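Local coordinates for 33-36 kDa outer membrane protein (PDB 6GIE) that probably forms a channel across the outer membrane of Acinetobacter baumannii, as expected of a porin, and lets small solutes pass, at residues T231-V243 with D251-T263. Sequence-based numbering, arbitrary orientation.
With C8E ((hydroxyethyloxy)tri(ethyloxy)octane), chain D; C8E ((hydroxyethyloxy)tri(ethyloxy)octane), chain C; C8E ((hydroxyethyloxy)tri(ethyloxy)octane), chain E; C8E ((hydroxyethyloxy)tri(ethyloxy)octane), chain B.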
loop_
_atom_site.group_PDB
_atom_site.type_symbol
_atom_site.label_atom_id
_atom_site.label_comp_id
_atom_site.label_asym_id
_atom_site.label_seq_id
_atom_site.Cartn_x
_atom_site.Cartn_y
_atom_site.Cartn_z
ATOM N N THR A 231 -10.072 -4.506 15.647
ATOM C CA THR A 231 -9.360 -5.544 16.363
ATOM C C THR A 231 -8.119 -5.770 15.529
ATOM O O THR A 231 -8.048 -5.232 14.431
ATOM C CB THR A 231 -10.126 -6.884 16.374
ATOM O OG1 THR A 231 -9.999 -7.532 15.082
ATOM C CG2 THR A 231 -11.581 -6.696 16.759
ATOM N N PRO A 232 -7.218 -6.638 15.966
ATOM C CA PRO A 232 -5.998 -6.938 15.209
ATOM C C PRO A 232 -6.269 -7.589 13.816
ATOM O O PRO A 232 -5.411 -7.537 12.868
ATOM C CB PRO A 232 -5.230 -7.930 16.148
ATOM C CG PRO A 232 -5.778 -7.639 17.504
ATOM C CD PRO A 232 -7.242 -7.380 17.239
ATOM N N LYS A 233 -7.460 -8.174 13.680
ATOM C CA LYS A 233 -7.821 -8.855 12.424
ATOM C C LYS A 233 -8.729 -8.045 11.571
ATOM O O LYS A 233 -8.862 -8.346 10.381
ATOM C CB LYS A 233 -8.497 -10.179 12.714
ATOM C CG LYS A 233 -7.793 -10.928 13.822
ATOM C CD LYS A 233 -7.969 -12.422 13.708
ATOM C CE LYS A 233 -9.439 -12.780 13.914
ATOM N NZ LYS A 233 -9.747 -14.013 13.125
ATOM N N LEU A 234 -9.392 -7.054 12.151
ATOM C CA LEU A 234 -10.404 -6.390 11.405
ATOM C C LEU A 234 -10.122 -4.934 11.217
ATOM O O LEU A 234 -9.900 -4.170 12.171
ATOM C CB LEU A 234 -11.779 -6.653 12.055
ATOM C CG LEU A 234 -12.964 -5.953 11.389
ATOM C CD1 LEU A 234 -13.205 -6.434 9.979
ATOM C CD2 LEU A 234 -14.276 -6.057 12.179
ATOM N N SER A 235 -10.149 -4.475 9.986
ATOM C CA SER A 235 -9.900 -3.024 9.833
ATOM C C SER A 235 -10.897 -2.420 8.917
ATOM O O SER A 235 -11.332 -3.055 7.981
ATOM C CB SER A 235 -8.506 -2.719 9.305
ATOM O OG SER A 235 -8.333 -3.180 7.978
ATOM N N VAL A 236 -11.191 -1.157 9.168
ATOM C CA VAL A 236 -12.038 -0.430 8.308
ATOM C C VAL A 236 -11.378 0.854 8.077
ATOM O O VAL A 236 -10.822 1.416 9.014
ATOM C CB VAL A 236 -13.460 -0.189 8.899
ATOM C CG1 VAL A 236 -13.428 0.559 10.211
ATOM C CG2 VAL A 236 -14.277 0.627 7.908
ATOM N N GLY A 237 -11.475 1.378 6.859
ATOM C CA GLY A 237 -10.662 2.567 6.525
ATOM C C GLY A 237 -11.205 3.427 5.420
ATOM O O GLY A 237 -12.212 3.086 4.793
ATOM N N ALA A 238 -10.547 4.554 5.223
ATOM C CA ALA A 238 -10.982 5.513 4.259
ATOM C C ALA A 238 -9.796 6.221 3.640
ATOM O O ALA A 238 -8.685 6.211 4.194
ATOM C CB ALA A 238 -11.955 6.526 4.914
ATOM N N SER A 239 -10.026 6.850 2.502
ATOM C CA SER A 239 -8.951 7.462 1.757
ATOM C C SER A 239 -9.467 8.522 0.846
ATOM O O SER A 239 -10.641 8.588 0.499
ATOM C CB SER A 239 -8.155 6.409 0.891
ATOM O OG SER A 239 -9.019 5.868 -0.064
ATOM N N PHE A 240 -8.550 9.378 0.453
ATOM C CA PHE A 240 -8.913 10.597 -0.232
ATOM C C PHE A 240 -7.719 10.947 -1.054
ATOM O O PHE A 240 -6.569 10.696 -0.638
ATOM C CB PHE A 240 -9.257 11.770 0.718
ATOM C CG PHE A 240 -9.536 13.050 -0.018
ATOM C CD1 PHE A 240 -10.828 13.323 -0.555
ATOM C CD2 PHE A 240 -8.505 13.967 -0.267
ATOM C CE1 PHE A 240 -11.092 14.494 -1.290
ATOM C CE2 PHE A 240 -8.755 15.126 -1.016
ATOM C CZ PHE A 240 -10.050 15.376 -1.530
ATOM N N ALA A 241 -7.970 11.522 -2.217
ATOM C CA ALA A 241 -6.853 11.978 -3.007
ATOM C C ALA A 241 -7.288 13.082 -3.962
ATOM O O ALA A 241 -8.421 13.182 -4.367
ATOM C CB ALA A 241 -6.210 10.789 -3.736
ATOM N N ASP A 242 -6.379 13.982 -4.211
ATOM C CA ASP A 242 -6.623 15.069 -5.153
ATOM C C ASP A 242 -5.661 14.797 -6.311
ATOM O O ASP A 242 -4.430 14.655 -6.112
ATOM C CB ASP A 242 -6.330 16.446 -4.533
ATOM C CG ASP A 242 -6.686 17.586 -5.457
ATOM O OD1 ASP A 242 -5.968 17.770 -6.450
ATOM O OD2 ASP A 242 -7.684 18.318 -5.204
ATOM N N VAL A 243 -6.244 14.715 -7.499
ATOM C CA VAL A 243 -5.510 14.273 -8.661
ATOM C C VAL A 243 -5.708 15.152 -9.898
ATOM O O VAL A 243 -5.223 14.786 -10.949
ATOM C CB VAL A 243 -5.805 12.783 -8.954
ATOM C CG1 VAL A 243 -5.435 11.911 -7.745
ATOM C CG2 VAL A 243 -7.248 12.571 -9.326
ATOM N N ASP A 251 -10.742 15.126 -10.814
ATOM C CA ASP A 251 -10.269 16.005 -9.746
ATOM C C ASP A 251 -10.104 15.283 -8.381
ATOM O O ASP A 251 -9.032 15.269 -7.806
ATOM C CB ASP A 251 -11.219 17.196 -9.615
ATOM C CG ASP A 251 -10.509 18.525 -9.738
ATOM O OD1 ASP A 251 -9.955 18.803 -10.836
ATOM O OD2 ASP A 251 -10.493 19.280 -8.731
ATOM N N HIS A 252 -11.151 14.678 -7.848
ATOM C CA HIS A 252 -11.080 14.124 -6.483
ATOM C C HIS A 252 -11.438 12.636 -6.433
ATOM O O HIS A 252 -12.288 12.179 -7.207
ATOM C CB HIS A 252 -11.985 14.947 -5.567
ATOM C CG HIS A 252 -11.647 16.400 -5.583
ATOM N ND1 HIS A 252 -12.494 17.359 -6.094
ATOM C CD2 HIS A 252 -10.514 17.051 -5.222
ATOM C CE1 HIS A 252 -11.910 18.542 -6.027
ATOM N NE2 HIS A 252 -10.707 18.385 -5.500
ATOM N N VAL A 253 -10.756 11.901 -5.551
ATOM C CA VAL A 253 -11.007 10.485 -5.299
ATOM C C VAL A 253 -11.193 10.205 -3.815
ATOM O O VAL A 253 -10.390 10.646 -3.018
ATOM C CB VAL A 253 -9.839 9.628 -5.749
ATOM C CG1 VAL A 253 -10.068 8.176 -5.380
ATOM C CG2 VAL A 253 -9.652 9.786 -7.253
ATOM N N TRP A 254 -12.244 9.469 -3.455
ATOM C CA TRP A 254 -12.434 9.027 -2.094
ATOM C C TRP A 254 -12.895 7.554 -2.046
ATOM O O TRP A 254 -13.507 7.039 -2.998
ATOM C CB TRP A 254 -13.362 9.987 -1.353
ATOM C CG TRP A 254 -14.689 10.106 -1.876
ATOM C CD1 TRP A 254 -15.793 9.538 -1.343
ATOM C CD2 TRP A 254 -15.135 10.857 -3.032
ATOM N NE1 TRP A 254 -16.908 9.846 -2.099
ATOM C CE2 TRP A 254 -16.532 10.659 -3.141
ATOM C CE3 TRP A 254 -14.494 11.646 -3.996
ATOM C CZ2 TRP A 254 -17.305 11.240 -4.178
ATOM C CZ3 TRP A 254 -15.249 12.203 -5.033
ATOM C CH2 TRP A 254 -16.644 12.012 -5.106
ATOM N N GLY A 255 -12.519 6.869 -0.976
ATOM C CA GLY A 255 -12.825 5.498 -0.834
ATOM C C GLY A 255 -13.015 5.000 0.580
ATOM O O GLY A 255 -12.573 5.614 1.543
ATOM N N GLY A 256 -13.699 3.863 0.686
ATOM C CA GLY A 256 -13.710 3.129 1.911
ATOM C C GLY A 256 -13.229 1.753 1.649
ATOM O O GLY A 256 -13.379 1.258 0.560
ATOM N N HIS A 257 -12.683 1.132 2.669
ATOM C CA HIS A 257 -11.946 -0.102 2.528
ATOM C C HIS A 257 -12.149 -0.926 3.769
ATOM O O HIS A 257 -12.117 -0.396 4.860
ATOM C CB HIS A 257 -10.440 0.181 2.419
ATOM C CG HIS A 257 -10.129 1.167 1.363
ATOM N ND1 HIS A 257 -9.997 2.509 1.637
ATOM C CD2 HIS A 257 -10.116 1.049 0.010
ATOM C CE1 HIS A 257 -9.811 3.159 0.500
ATOM N NE2 HIS A 257 -9.889 2.299 -0.502
ATOM N N THR A 258 -12.178 -2.225 3.597
ATOM C CA THR A 258 -12.414 -3.103 4.684
ATOM C C THR A 258 -11.476 -4.265 4.505
ATOM O O THR A 258 -11.218 -4.671 3.343
ATOM C CB THR A 258 -13.889 -3.540 4.563
ATOM O OG1 THR A 258 -14.553 -3.529 5.821
ATOM C CG2 THR A 258 -14.052 -4.748 3.897
ATOM N N GLN A 259 -10.976 -4.812 5.623
ATOM C CA GLN A 259 -10.249 -6.013 5.533
ATOM C C GLN A 259 -10.351 -6.875 6.772
ATOM O O GLN A 259 -10.351 -6.347 7.904
ATOM C CB GLN A 259 -8.769 -5.724 5.154
ATOM C CG GLN A 259 -7.899 -6.983 5.060
ATOM C CD GLN A 259 -6.466 -6.727 4.625
ATOM O OE1 GLN A 259 -5.922 -7.470 3.798
ATOM N NE2 GLN A 259 -5.829 -5.704 5.201
ATOM N N TYR A 260 -10.481 -8.198 6.567
ATOM C CA TYR A 260 -10.619 -9.096 7.716
ATOM C C TYR A 260 -9.783 -10.335 7.565
ATOM O O TYR A 260 -9.900 -11.032 6.568
ATOM C CB TYR A 260 -12.088 -9.532 7.963
ATOM C CG TYR A 260 -12.241 -10.529 9.145
ATOM C CD1 TYR A 260 -11.928 -10.153 10.446
ATOM C CD2 TYR A 260 -12.661 -11.820 8.948
ATOM C CE1 TYR A 260 -12.020 -11.043 11.517
ATOM C CE2 TYR A 260 -12.789 -12.726 10.002
ATOM C CZ TYR A 260 -12.466 -12.338 11.293
ATOM O OH TYR A 260 -12.583 -13.214 12.360
ATOM N N PHE A 261 -8.981 -10.638 8.583
ATOM C CA PHE A 261 -8.197 -11.871 8.596
ATOM C C PHE A 261 -9.026 -12.955 9.223
ATOM O O PHE A 261 -9.249 -12.947 10.402
ATOM C CB PHE A 261 -6.917 -11.698 9.407
ATOM C CG PHE A 261 -5.811 -11.091 8.650
ATOM C CD1 PHE A 261 -5.803 -9.709 8.403
ATOM C CD2 PHE A 261 -4.743 -11.870 8.210
ATOM C CE1 PHE A 261 -4.750 -9.131 7.715
ATOM C CE2 PHE A 261 -3.688 -11.292 7.524
ATOM C CZ PHE A 261 -3.691 -9.915 7.289
ATOM N N ILE A 262 -9.481 -13.900 8.420
ATOM C CA ILE A 262 -10.276 -15.048 8.904
ATOM C C ILE A 262 -9.366 -15.912 9.771
ATOM O O ILE A 262 -9.773 -16.425 10.780
ATOM C CB ILE A 262 -10.815 -15.869 7.700
ATOM C CG1 ILE A 262 -11.724 -15.006 6.827
ATOM C CG2 ILE A 262 -11.498 -17.147 8.158
ATOM C CD1 ILE A 262 -12.106 -15.660 5.536
ATOM N N THR A 263 -8.124 -16.084 9.329
ATOM C CA THR A 263 -7.052 -16.644 10.146
ATOM C C THR A 263 -5.887 -15.753 9.837
ATOM O O THR A 263 -5.938 -14.992 8.867
ATOM C CB THR A 263 -6.613 -18.056 9.730
ATOM O OG1 THR A 263 -6.041 -18.022 8.411
ATOM C CG2 THR A 263 -7.801 -19.002 9.784
HETATM O O12 C8E D . -20.603 11.307 -2.357
HETATM C C13 C8E D . -21.277 10.196 -1.765
HETATM C C14 C8E D . -20.343 9.476 -0.803
HETATM O O15 C8E D . -19.784 8.336 -1.456
HETATM C C16 C8E D . -19.405 7.254 -0.600
HETATM C C17 C8E D . -17.894 7.293 -0.461
HETATM O O18 C8E D . -17.405 6.251 0.379
HETATM C C19 C8E D . -16.025 6.394 0.670
HETATM C C20 C8E D . -15.773 7.374 1.805
HETATM O O21 C8E D . -15.748 6.654 3.044
HETATM C C6 C8E C . -15.687 -7.082 7.342
HETATM C C7 C8E C . -15.411 -6.790 5.896
HETATM C C8 C8E C . -14.332 -7.687 5.328
HETATM O O9 C8E C . -14.845 -8.422 4.195
HETATM C C10 C8E C . -15.058 -7.693 2.992
HETATM C C11 C8E C . -15.699 -8.547 1.905
HETATM O O12 C8E C . -17.106 -8.341 1.668
HETATM C C13 C8E C . -17.670 -7.112 2.030
HETATM C C14 C8E C . -18.821 -6.686 1.147
HETATM O O15 C8E C . -18.654 -5.271 1.189
HETATM C C16 C8E C . -19.432 -4.469 0.353
HETATM C C17 C8E C . -18.577 -3.267 -0.004
HETATM O O18 C8E C . -17.691 -2.903 1.047
HETATM C C19 C8E C . -16.781 -1.891 0.592
HETATM C C20 C8E C . -15.829 -1.491 1.717
HETATM O O21 C8E C . -16.288 -0.298 2.369
HETATM C C14 C8E E . -14.064 4.728 8.421
HETATM O O15 C8E E . -12.778 5.295 8.173
HETATM C C16 C8E E . -12.266 6.043 9.278
HETATM C C17 C8E E . -11.145 6.991 8.866
HETATM O O18 C8E E . -11.679 8.268 8.465
HETATM C C19 C8E E . -10.739 9.349 8.462
HETATM C C20 C8E E . -10.297 9.696 7.049
HETATM O O21 C8E E . -10.432 11.105 6.890
HETATM C C1 C8E B . -15.365 -9.520 14.119
HETATM C C2 C8E B . -15.444 -10.129 12.731
HETATM C C3 C8E B . -16.368 -9.309 11.825
HETATM C C4 C8E B . -16.039 -9.530 10.353
HETATM C C5 C8E B . -16.964 -8.818 9.362
HETATM C C6 C8E B . -17.226 -7.332 9.662
HETATM C C7 C8E B . -18.385 -6.810 8.801
HETATM C C8 C8E B . -18.336 -5.319 8.467
HETATM O O9 C8E B . -18.787 -5.108 7.116
HETATM C C10 C8E B . -19.265 -3.801 6.803
HETATM C C11 C8E B . -19.047 -3.497 5.315
HETATM O O HOH W 1 -6.145 -3.078 6.483
HETATM O O HOH W 2 -9.373 -1.685 6.212
#
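Lys-233 and Tyr-260 run side by side at one end of this strand pair, pointing the same way. The lysine chain bends at its third torsion (chi3 -66°), which brings NZ to two acceptors at once: Tyr-260 OH at 3.0 Å and the backbone Phe-261 O, also at 3.0 Å and approached in its carbonyl plane. Leu-234 CB lies at the edge of the phenol ring, 3.9 Å from Tyr-260 CD1, while a detergent tail covers one of the ring's faces, with C4 of that C8E over the ring centre. Further along the same face, Thr-258 CG2 touches a second detergent molecule, and Trp-254 NE1 gives a weak, nearly straight hydrogen bond to O15 of a third, which lies at the edge of the indole. At the far end Phe-240, His-252 and Asp-242 also point the same way. OD2 of Asp-242 sits at the edge of the imidazole, 3.0 Å from His-252 NE2, with carboxylate and ring planes 69° apart.

The opposite face carries Ser-235, Gln-259, Ser-239 and His-257, with Ala-241 and Val-253 at one end. Water 1 links Ser-235 OG, 2.7 Å away, to Gln-259 NE2, while Gln-259 OE1 is taken by Lys-293; the extended glutamine chain carries its amide out to both. His-257 touches Lys-225 and Asp-271 on the neighbouring strands. Val-253 closes this row against Ala-241, CB to CB 4.3 Å, and against Val-243.

Between the two faces, paired backbone hydrogen bonds join Ser-235 to Gln-259, Gly-237 to His-257, Ser-239 to Gly-255 and Ala-241 to Val-253. Detergent on one face and a water-linked serine and glutamine on the other are consistent with an antiparallel beta hairpin in the wall of a porin beta-barrel, its second face turned inward.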